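Local coordinates for protein ribosome-binding factor A (Thermus thermophilus, PDB 2DYJ) that assists late maturation of the 30S ribosomal subunit, binding free 30S particles and supporting efficient processing of 16S rRNA, at residues A[17-20]-A[21-24]; A[53-56]-A[57-61]; A[63-66]-A[67-70]; A[69-72]-A[73-77]; A[77-80]-A[81-84]. One frame throughout, in Å; residues are numbered along the deposited sequence.

Contact 1: residues A[17-20]-A[21-24]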
# COMPACT_ATOMS: atom_id res chain seq x y z
N ALA A 17 -4.76 1.03 3.56
CA ALA A 17 -5.92 0.17 3.37
C ALA A 17 -7.14 1.06 3.13
O ALA A 17 -8.00 0.75 2.32
CB ALA A 17 -6.13 -0.72 4.61
N GLU A 18 -7.20 2.19 3.84
CA GLU A 18 -8.32 3.11 3.68
C GLU A 18 -8.27 3.88 2.37
O GLU A 18 -9.30 4.10 1.73
CB GLU A 18 -8.38 4.09 4.85
CG GLU A 18 -8.83 3.43 6.15
CD GLU A 18 -8.83 4.38 7.33
OE1 GLU A 18 -9.14 3.93 8.45
OE2 GLU A 18 -8.52 5.58 7.14
N GLU A 19 -7.07 4.30 1.97
CA GLU A 19 -6.92 5.04 0.73
C GLU A 19 -7.19 4.15 -0.49
O GLU A 19 -7.70 4.62 -1.50
CB GLU A 19 -5.53 5.66 0.62
CG GLU A 19 -5.27 6.74 1.67
CD GLU A 19 -6.41 7.75 1.76
OE1 GLU A 19 -6.94 8.14 0.70
OE2 GLU A 19 -6.77 8.14 2.89
N ILE A 20 -6.85 2.88 -0.40
CA ILE A 20 -7.10 1.98 -1.52
C ILE A 20 -8.62 1.77 -1.63
O ILE A 20 -9.20 1.78 -2.72
CB ILE A 20 -6.39 0.62 -1.29
CG1 ILE A 20 -4.88 0.83 -1.45
CG2 ILE A 20 -6.93 -0.43 -2.25
CD1 ILE A 20 -4.02 -0.42 -1.17
N GLN A 21 -9.28 1.60 -0.48
CA GLN A 21 -10.72 1.40 -0.46
C GLN A 21 -11.39 2.61 -1.10
O GLN A 21 -12.47 2.49 -1.67
CB GLN A 21 -11.21 1.23 0.99
CG GLN A 21 -11.84 -0.12 1.31
CD GLN A 21 -13.37 -0.09 1.29
OE1 GLN A 21 -13.99 0.32 0.30
NE2 GLN A 21 -13.99 -0.52 2.39
N ALA A 22 -10.75 3.77 -1.01
CA ALA A 22 -11.31 5.01 -1.59
C ALA A 22 -11.15 5.08 -3.11
O ALA A 22 -11.81 5.89 -3.77
CB ALA A 22 -10.67 6.23 -0.95
N LEU A 23 -10.28 4.24 -3.67
CA LEU A 23 -10.10 4.22 -5.12
C LEU A 23 -11.31 3.53 -5.75
O LEU A 23 -11.96 2.70 -5.12
CB LEU A 23 -8.82 3.47 -5.49
CG LEU A 23 -7.53 4.12 -4.97
CD1 LEU A 23 -6.33 3.27 -5.39
CD2 LEU A 23 -7.41 5.54 -5.54
N GLU A 24 -11.61 3.86 -7.00
CA GLU A 24 -12.77 3.26 -7.65
C GLU A 24 -12.46 2.13 -8.63
O GLU A 24 -13.37 1.47 -9.13
CB GLU A 24 -13.58 4.34 -8.36
CG GLU A 24 -14.21 5.36 -7.41
CD GLU A 24 -14.97 4.71 -6.26
OE1 GLU A 24 -15.77 3.78 -6.51
OE2 GLU A 24 -14.78 5.14 -5.10
O HOH W 1 -11.68 0.59 -3.91
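This is the C-terminal end of helix 5-21, the first helix of a KH-type fold, where Q21, A22 and L23 follow on from A17 to I20 and finish the last turn. Q21 N keeps the regular helical bond to A17 O, at 3.2 Å. One residue on, the pattern loosens: A22 N shares its hydrogen weakly between E18 O and E19 O. L23 N then reaches only three residues back, to I20 O at 2.8 Å, and sits above that carbonyl plane, 61° out of it. This tightens the last turn. The L23 side chain leans back over it. Its CG is beside the backbone N, anti to the carbonyl carbon (chi1 -64°), and comes to 3.5 Å from E19 O. Cutting L23 back to an alanine removes both methyl branches and is likely to leave a gap against A65 and L69. Around the contact, I20 is buried on L31 and V33, the latter in strand 32-38. L23 lies on L28, A65 and L69, while the carboxylates of E18 and E19 both salt-bridge R76, near the C-terminal end of helix 66-74.

Contact 2: residues A[53-56]-A[57-61]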
# COMPACT_ATOMS: atom_id res chain seq x y z
N ARG A 53 -9.96 -11.35 -7.26
CA ARG A 53 -9.77 -12.02 -8.54
C ARG A 53 -8.60 -11.37 -9.28
O ARG A 53 -8.17 -10.28 -8.91
CB ARG A 53 -11.04 -11.90 -9.39
CG ARG A 53 -12.27 -12.56 -8.79
CD ARG A 53 -12.22 -14.07 -8.92
NE ARG A 53 -13.30 -14.71 -8.17
CZ ARG A 53 -14.60 -14.46 -8.36
NH1 ARG A 53 -14.99 -13.58 -9.28
NH2 ARG A 53 -15.50 -15.10 -7.63
N GLU A 54 -8.11 -12.03 -10.33
CA GLU A 54 -7.01 -11.51 -11.14
C GLU A 54 -6.02 -10.69 -10.30
O GLU A 54 -6.03 -9.46 -10.33
CB GLU A 54 -7.55 -10.65 -12.29
CG GLU A 54 -6.46 -9.99 -13.15
CD GLU A 54 -5.63 -10.99 -13.94
OE1 GLU A 54 -6.20 -11.68 -14.82
OE2 GLU A 54 -4.41 -11.09 -13.69
N GLU A 55 -5.19 -11.40 -9.56
CA GLU A 55 -4.18 -10.77 -8.70
C GLU A 55 -3.26 -9.84 -9.49
O GLU A 55 -2.94 -8.74 -9.03
CB GLU A 55 -3.39 -11.87 -8.00
CG GLU A 55 -2.09 -11.43 -7.40
CD GLU A 55 -1.39 -12.59 -6.73
OE1 GLU A 55 -1.62 -12.80 -5.51
OE2 GLU A 55 -0.64 -13.31 -7.41
N GLU A 56 -2.84 -10.28 -10.68
CA GLU A 56 -1.98 -9.47 -11.53
C GLU A 56 -2.63 -8.13 -11.85
O GLU A 56 -1.96 -7.09 -11.79
CB GLU A 56 -1.68 -10.20 -12.85
CG GLU A 56 -0.69 -11.36 -12.77
CD GLU A 56 -0.52 -12.07 -14.12
OE1 GLU A 56 -0.10 -11.40 -15.10
OE2 GLU A 56 -0.80 -13.29 -14.20
N GLY A 57 -3.92 -8.16 -12.20
CA GLY A 57 -4.65 -6.93 -12.53
C GLY A 57 -4.76 -5.97 -11.35
O GLY A 57 -4.72 -4.75 -11.50
N ALA A 58 -4.91 -6.53 -10.15
CA ALA A 58 -5.01 -5.71 -8.95
C ALA A 58 -3.66 -5.03 -8.72
O ALA A 58 -3.60 -3.83 -8.41
CB ALA A 58 -5.37 -6.57 -7.74
N LEU A 59 -2.58 -5.79 -8.87
CA LEU A 59 -1.26 -5.23 -8.64
C LEU A 59 -0.98 -4.12 -9.65
O LEU A 59 -0.34 -3.13 -9.32
CB LEU A 59 -0.18 -6.33 -8.71
CG LEU A 59 -0.29 -7.43 -7.64
CD1 LEU A 59 0.78 -8.48 -7.87
CD2 LEU A 59 -0.14 -6.83 -6.25
N ARG A 60 -1.49 -4.26 -10.87
CA ARG A 60 -1.24 -3.22 -11.87
C ARG A 60 -2.02 -1.97 -11.54
O ARG A 60 -1.53 -0.86 -11.75
CB ARG A 60 -1.63 -3.68 -13.28
CG ARG A 60 -0.59 -4.55 -13.95
CD ARG A 60 -0.88 -4.64 -15.44
NE ARG A 60 -2.09 -5.42 -15.72
CZ ARG A 60 -2.13 -6.74 -15.77
NH1 ARG A 60 -1.02 -7.45 -15.58
NH2 ARG A 60 -3.27 -7.36 -16.04
N ALA A 61 -3.23 -2.17 -11.04
CA ALA A 61 -4.11 -1.07 -10.66
C ALA A 61 -3.50 -0.24 -9.54
O ALA A 61 -3.55 1.00 -9.55
CB ALA A 61 -5.50 -1.60 -10.25
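E54 O, E55 O and E56 O accept in turn from A58 N, L59 N and R60 N, at 3.1, 3.0 and 3.0 Å, and so set up the first turn of helix 55-64. The first of these bonds lies in the carbonyl plane; the next two are slightly tilted from theirs. E54 is the N-cap. Its CG is anti to the backbone N, and the chain then bends at chi2 (66°), which turns the carboxylate back over the start of the helix. OE2 of E54 accepts a weak capping bond from G57 N at 3.3 Å. E54 CG also lies 3.6 Å from G57 CA, close over a residue with no side chain to obstruct it. In the αββααβ order of the KH-type fold this is the second helix, reached from strand 44-50 through a short loop. Three acidic side chains in a row, E54 to E56, stand at its N-terminal end, where their charge would probably suit the helix dipole. E55 and L59 lie side by side, with E55 CG 4.1 Å from L59 CD1. L59 goes on to pack against F87 and P89 of strand 84-89, and the E55 carboxylate salt-bridges R91. On another side of the turn, the R60 chain bends at chi3 and lays one guanidinium face across the backbone, with E56 O 3.9 Å above its plane, toward the rim of the group. The E56 carboxylate runs alongside but is turned 87° to the guanidinium. E56 OE1 and R60 NH1 are 4.1 Å apart, beyond a salt bridge.

Contact 3: residues A[63-66]-A[67-70]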
# COMPACT_ATOMS: atom_id res chain seq x y z
N SER A 63 -0.23 -0.20 -8.71
CA SER A 63 0.99 0.40 -9.25
C SER A 63 0.65 1.67 -10.05
O SER A 63 1.35 2.68 -9.97
CB SER A 63 1.70 -0.60 -10.16
OG SER A 63 2.28 -1.64 -9.40
N ARG A 64 -0.43 1.61 -10.81
CA ARG A 64 -0.81 2.77 -11.61
C ARG A 64 -1.26 3.91 -10.71
O ARG A 64 -1.06 5.09 -11.04
CB ARG A 64 -1.94 2.41 -12.58
CG ARG A 64 -2.38 3.59 -13.43
CD ARG A 64 -3.49 3.21 -14.38
NE ARG A 64 -4.00 4.37 -15.10
CZ ARG A 64 -5.00 4.32 -15.98
NH1 ARG A 64 -5.58 3.15 -16.25
NH2 ARG A 64 -5.41 5.42 -16.59
N ALA A 65 -1.83 3.56 -9.56
CA ALA A 65 -2.32 4.54 -8.60
C ALA A 65 -1.26 4.96 -7.60
O ALA A 65 -1.56 5.71 -6.68
CB ALA A 65 -3.53 3.95 -7.83
N GLU A 66 -0.02 4.50 -7.78
CA GLU A 66 1.03 4.78 -6.79
C GLU A 66 1.23 6.25 -6.46
O GLU A 66 1.35 6.60 -5.30
CB GLU A 66 2.38 4.15 -7.21
CG GLU A 66 3.42 4.06 -6.08
CD GLU A 66 4.39 5.25 -6.00
OE1 GLU A 66 5.20 5.28 -5.05
OE2 GLU A 66 4.36 6.14 -6.86
N ARG A 67 1.25 7.11 -7.46
CA ARG A 67 1.46 8.52 -7.15
C ARG A 67 0.32 9.14 -6.37
O ARG A 67 0.57 9.90 -5.43
CB ARG A 67 1.78 9.30 -8.43
CG ARG A 67 3.14 8.92 -8.98
CD ARG A 67 3.66 9.96 -9.94
NE ARG A 67 5.07 9.75 -10.21
CZ ARG A 67 5.80 10.53 -11.00
NH1 ARG A 67 5.24 11.58 -11.59
NH2 ARG A 67 7.09 10.25 -11.20
N ARG A 68 -0.92 8.81 -6.74
CA ARG A 68 -2.10 9.34 -6.04
C ARG A 68 -2.16 8.77 -4.63
O ARG A 68 -2.59 9.44 -3.69
CB ARG A 68 -3.39 8.95 -6.78
CG ARG A 68 -3.39 9.31 -8.26
CD ARG A 68 -4.35 8.40 -9.04
NE ARG A 68 -4.10 8.48 -10.48
CZ ARG A 68 -4.37 7.50 -11.34
NH1 ARG A 68 -4.89 6.35 -10.92
NH2 ARG A 68 -4.09 7.67 -12.64
N LEU A 69 -1.73 7.52 -4.45
CA LEU A 69 -1.77 6.93 -3.11
C LEU A 69 -0.71 7.54 -2.21
O LEU A 69 -0.96 7.76 -1.02
CB LEU A 69 -1.57 5.41 -3.18
CG LEU A 69 -2.77 4.60 -3.69
CD1 LEU A 69 -2.38 3.13 -3.89
CD2 LEU A 69 -3.91 4.73 -2.69
N VAL A 70 0.48 7.83 -2.76
CA VAL A 70 1.51 8.43 -1.92
C VAL A 70 1.07 9.84 -1.53
O VAL A 70 1.30 10.29 -0.40
CB VAL A 70 2.88 8.43 -2.64
CG1 VAL A 70 3.89 9.26 -1.85
CG2 VAL A 70 3.40 6.98 -2.73
O HOH W 2 -1.30 7.63 -9.65
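E66 leaves the backbone with CG anti to N (chi1 -164°) and bends at chi2, which lays its carboxylate beside V70. OE1 of E66 comes to 3.4 Å from V70 CG2, the branch anti to the carbonyl carbon. R68 does the reverse: its CG stands beside the backbone N (chi1 -52°) and its extended chain runs back toward R64. R64 O lies 4.0 Å above one face of the R68 guanidinium, toward its rim. Between these groups the chain kinks at A65. A65 is the first residue beyond helix 55-64 to leave helical geometry and is the N-cap of helix 66-74, as in the helix-kink-helix of RbfA proteins. Its carbonyl oxygen takes L69 N at 2.9 Å, nearly along the C=O axis, and its CB meets L69 CD1 at 4.2 Å. V70 N bonds E66 O at 3.0 Å. A water spans the kink: it donates to R64 O at 2.9 Å and accepts from R68 N. The E66 carboxylate is claimed by R84, with a salt bridge to OE2, and by L85 N, which binds OE1. The guanidinium groups of R64 and R68 are turned 56° to each other, with R64 NE 4.1 Å from R68 NH2. Two exposed positive charges so close, with R67 nearby, are consistent with a surface that meets rRNA.

Contact 4: residues A[69-72]-A[73-77]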
# COMPACT_ATOMS: atom_id res chain seq x y z
N LEU A 69 -1.73 7.52 -4.45
CA LEU A 69 -1.77 6.93 -3.11
C LEU A 69 -0.71 7.54 -2.21
O LEU A 69 -0.96 7.76 -1.02
CB LEU A 69 -1.57 5.41 -3.18
CG LEU A 69 -2.77 4.60 -3.69
CD1 LEU A 69 -2.38 3.13 -3.89
CD2 LEU A 69 -3.91 4.73 -2.69
N VAL A 70 0.48 7.83 -2.76
CA VAL A 70 1.51 8.43 -1.92
C VAL A 70 1.07 9.84 -1.53
O VAL A 70 1.30 10.29 -0.40
CB VAL A 70 2.88 8.43 -2.64
CG1 VAL A 70 3.89 9.26 -1.85
CG2 VAL A 70 3.40 6.98 -2.73
N ALA A 71 0.41 10.53 -2.46
CA ALA A 71 -0.11 11.88 -2.22
C ALA A 71 -1.12 11.83 -1.07
O ALA A 71 -1.14 12.72 -0.21
CB ALA A 71 -0.78 12.41 -3.48
N ALA A 72 -1.96 10.78 -1.06
CA ALA A 72 -2.98 10.57 -0.05
C ALA A 72 -2.36 10.29 1.30
O ALA A 72 -2.85 10.75 2.34
CB ALA A 72 -3.90 9.40 -0.45
N LEU A 73 -1.28 9.52 1.30
CA LEU A 73 -0.59 9.23 2.54
C LEU A 73 0.07 10.49 3.06
O LEU A 73 0.08 10.74 4.25
CB LEU A 73 0.49 8.16 2.33
CG LEU A 73 0.01 6.74 2.02
CD1 LEU A 73 1.23 5.81 1.88
CD2 LEU A 73 -0.89 6.26 3.15
N ALA A 74 0.62 11.30 2.15
CA ALA A 74 1.31 12.50 2.58
C ALA A 74 0.38 13.45 3.33
O ALA A 74 0.83 14.29 4.12
CB ALA A 74 1.94 13.23 1.39
N ARG A 75 -0.91 13.31 3.07
CA ARG A 75 -1.90 14.17 3.72
C ARG A 75 -2.29 13.70 5.12
O ARG A 75 -2.93 14.45 5.86
CB ARG A 75 -3.16 14.26 2.84
CG ARG A 75 -2.96 15.12 1.60
CD ARG A 75 -4.27 15.35 0.85
NE ARG A 75 -4.69 14.19 0.09
CZ ARG A 75 -4.43 13.97 -1.20
NH1 ARG A 75 -3.73 14.85 -1.92
NH2 ARG A 75 -4.87 12.86 -1.78
N ARG A 76 -1.89 12.49 5.50
CA ARG A 76 -2.25 11.99 6.81
C ARG A 76 -1.16 11.39 7.68
O ARG A 76 -1.41 11.05 8.84
CB ARG A 76 -3.40 10.99 6.70
CG ARG A 76 -3.22 9.89 5.68
CD ARG A 76 -4.51 9.07 5.55
NE ARG A 76 -4.81 8.29 6.75
CZ ARG A 76 -5.83 7.44 6.84
NH1 ARG A 76 -6.65 7.27 5.82
NH2 ARG A 76 -6.01 6.73 7.95
N VAL A 77 0.04 11.25 7.12
CA VAL A 77 1.16 10.71 7.88
C VAL A 77 2.24 11.77 7.92
O VAL A 77 2.53 12.42 6.92
CB VAL A 77 1.73 9.42 7.23
CG1 VAL A 77 2.89 8.89 8.08
CG2 VAL A 77 0.64 8.37 7.12
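Helix 66-74, the third helix of the KH-type fold, runs out here, and L73 to R76 bond and pack against the preceding turn, L69 to A72. Backbone bonds come first. L73 N bonds L69 O at 2.9 Å and A74 N bonds V70 O at 2.8 Å, both donors a little over 20° out of the carbonyl planes. R75 N has no single strong partner in the turn; it bonds weakly to A71 O and to A72 O, each at 3.3 Å. The helix therefore loosens at this point. L73 O then takes two donors, R76 N and V77 N, which fastens the chain as it leaves. Apolar packing is mostly outward. L73 lies on A15 and L69 on E19, joining this helix to helix 5-21. L69 and V70 also rest on L85 of strand 84-89. Charged groups lie against the backbone of the final turn. The R76 CG sits in the crowded position between backbone N and carbonyl carbon (chi1 50°), 3.5 Å from A72 O. Its guanidinium is drawn to E18 and E19 of helix 5-21. R75 bends at chi3 (-76°) and returns over the turn. Positive charge near carbonyls at a helix C-terminus would probably be favourable. A71 O sits 3.6 Å from one face of the R75 guanidinium, over its centre, while NH2 of R75 comes to 3.4 Å from A72 CA.

Contact 5: residues A[77-80]-A[81-84]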
# COMPACT_ATOMS: atom_id res chain seq x y z
N VAL A 77 0.04 11.25 7.12
CA VAL A 77 1.16 10.71 7.88
C VAL A 77 2.24 11.77 7.92
O VAL A 77 2.53 12.42 6.92
CB VAL A 77 1.73 9.42 7.23
CG1 VAL A 77 2.89 8.89 8.08
CG2 VAL A 77 0.64 8.37 7.12
N ARG A 78 2.84 11.94 9.09
CA ARG A 78 3.88 12.95 9.24
C ARG A 78 5.26 12.36 8.95
O ARG A 78 5.83 11.64 9.76
CB ARG A 78 3.85 13.52 10.66
CG ARG A 78 4.52 14.88 10.79
CD ARG A 78 3.95 15.86 9.75
NE ARG A 78 4.62 17.16 9.78
CZ ARG A 78 4.48 18.05 10.76
NH1 ARG A 78 3.70 17.77 11.80
NH2 ARG A 78 5.13 19.20 10.71
N MET A 79 5.77 12.67 7.76
CA MET A 79 7.08 12.22 7.30
C MET A 79 7.54 13.29 6.31
O MET A 79 6.76 13.71 5.46
CB MET A 79 6.99 10.87 6.56
CG MET A 79 6.88 9.63 7.43
SD MET A 79 6.97 8.10 6.44
CE MET A 79 8.75 8.08 6.06
N ARG A 80 8.79 13.72 6.42
CA ARG A 80 9.31 14.72 5.50
C ARG A 80 9.20 14.19 4.09
O ARG A 80 8.74 14.89 3.20
CB ARG A 80 10.74 15.08 5.87
CG ARG A 80 10.84 16.25 6.83
CD ARG A 80 10.01 16.02 8.10
NE ARG A 80 9.59 17.28 8.71
CZ ARG A 80 8.63 18.07 8.21
NH1 ARG A 80 7.99 17.72 7.10
NH2 ARG A 80 8.31 19.20 8.83
N ARG A 81 9.62 12.95 3.87
CA ARG A 81 9.50 12.36 2.54
C ARG A 81 8.82 11.00 2.70
O ARG A 81 9.35 10.13 3.39
CB ARG A 81 10.87 12.23 1.88
CG ARG A 81 10.81 12.01 0.38
CD ARG A 81 12.17 12.16 -0.29
NE ARG A 81 12.66 13.54 -0.30
CZ ARG A 81 12.02 14.58 -0.84
NH1 ARG A 81 10.84 14.41 -1.42
NH2 ARG A 81 12.58 15.78 -0.83
N LEU A 82 7.65 10.82 2.09
CA LEU A 82 6.92 9.56 2.18
C LEU A 82 7.61 8.46 1.36
O LEU A 82 8.25 8.74 0.36
CB LEU A 82 5.48 9.74 1.67
CG LEU A 82 4.43 10.32 2.63
CD1 LEU A 82 4.19 9.35 3.77
CD2 LEU A 82 4.90 11.67 3.16
N PRO A 83 7.49 7.20 1.79
CA PRO A 83 8.14 6.16 1.00
C PRO A 83 7.38 5.94 -0.30
O PRO A 83 6.20 6.29 -0.40
CB PRO A 83 8.07 4.94 1.90
CG PRO A 83 6.82 5.15 2.67
CD PRO A 83 6.84 6.64 2.99
N ARG A 84 8.05 5.37 -1.29
CA ARG A 84 7.37 5.07 -2.54
C ARG A 84 6.81 3.69 -2.28
O ARG A 84 7.31 2.99 -1.40
CB ARG A 84 8.33 5.08 -3.73
CG ARG A 84 9.00 6.43 -3.93
CD ARG A 84 8.03 7.61 -3.72
NE ARG A 84 6.89 7.58 -4.64
CZ ARG A 84 6.19 8.68 -4.96
NH1 ARG A 84 6.52 9.85 -4.42
NH2 ARG A 84 5.16 8.62 -5.80
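M79 meets L82 and P83 across a turn of the loop that joins helix 66-74 to strand 84-89. Its sulfur touches both: SD of M79 is 3.7 Å from P83 CD and 4.1 Å from L82 CD1. The M79 chain crosses the proline at about a right angle. It runs extended to SD and then bends at chi3 (75°), which places the methyl CE 3.4 Å from R81 O. L82 answers with both branches. Its CD2 lies 3.6 Å from M79 O, and its CD1 reaches V77 CB at 4.2 Å. No hydrogen bond links the two halves of the turn, so apolar contact carries it. With a serine in place of M79, P83 CD and L82 CD1 would probably lose the sulfur they pack on, and the loop could move more freely. Beyond this small cluster the arginines R78, R80 and R81 are exposed, which is consistent with a surface used for rRNA. A second shell fixes the apolar residues: V77 lies on L12 and M79 on L8, both in helix 5-21, while L82 lies on V70 and A74 of helix 66-74. The apolar residues of the loop thus rest on both helices. At its far end R84 enters strand 84-89, making backbone bonds to S43 and to L45 of the neighbouring strand 44-50.

Contacts 2, 3, 4 and 5 follow the chain through helix 55-64, the kink, helix 66-74 and the loop to strand 84-89. Contact 1, at the end of helix 5-21, touches contact 3 through L23 CD1 and A65 CB, 3.8 Å apart. It also meets contact 4: R76 NH1 lies 2.9 Å from E18 OE2 in a salt bridge. Contact 5 is joined to contact 3 by a salt bridge from R84 NH2 to E66 OE2, 2.8 Å, and to contact 4 by A74 CA against L82 CD2. Contact 2 stands apart, its centre about 25 Å from that of contact 5, with the two on opposite sides of the chain's centre.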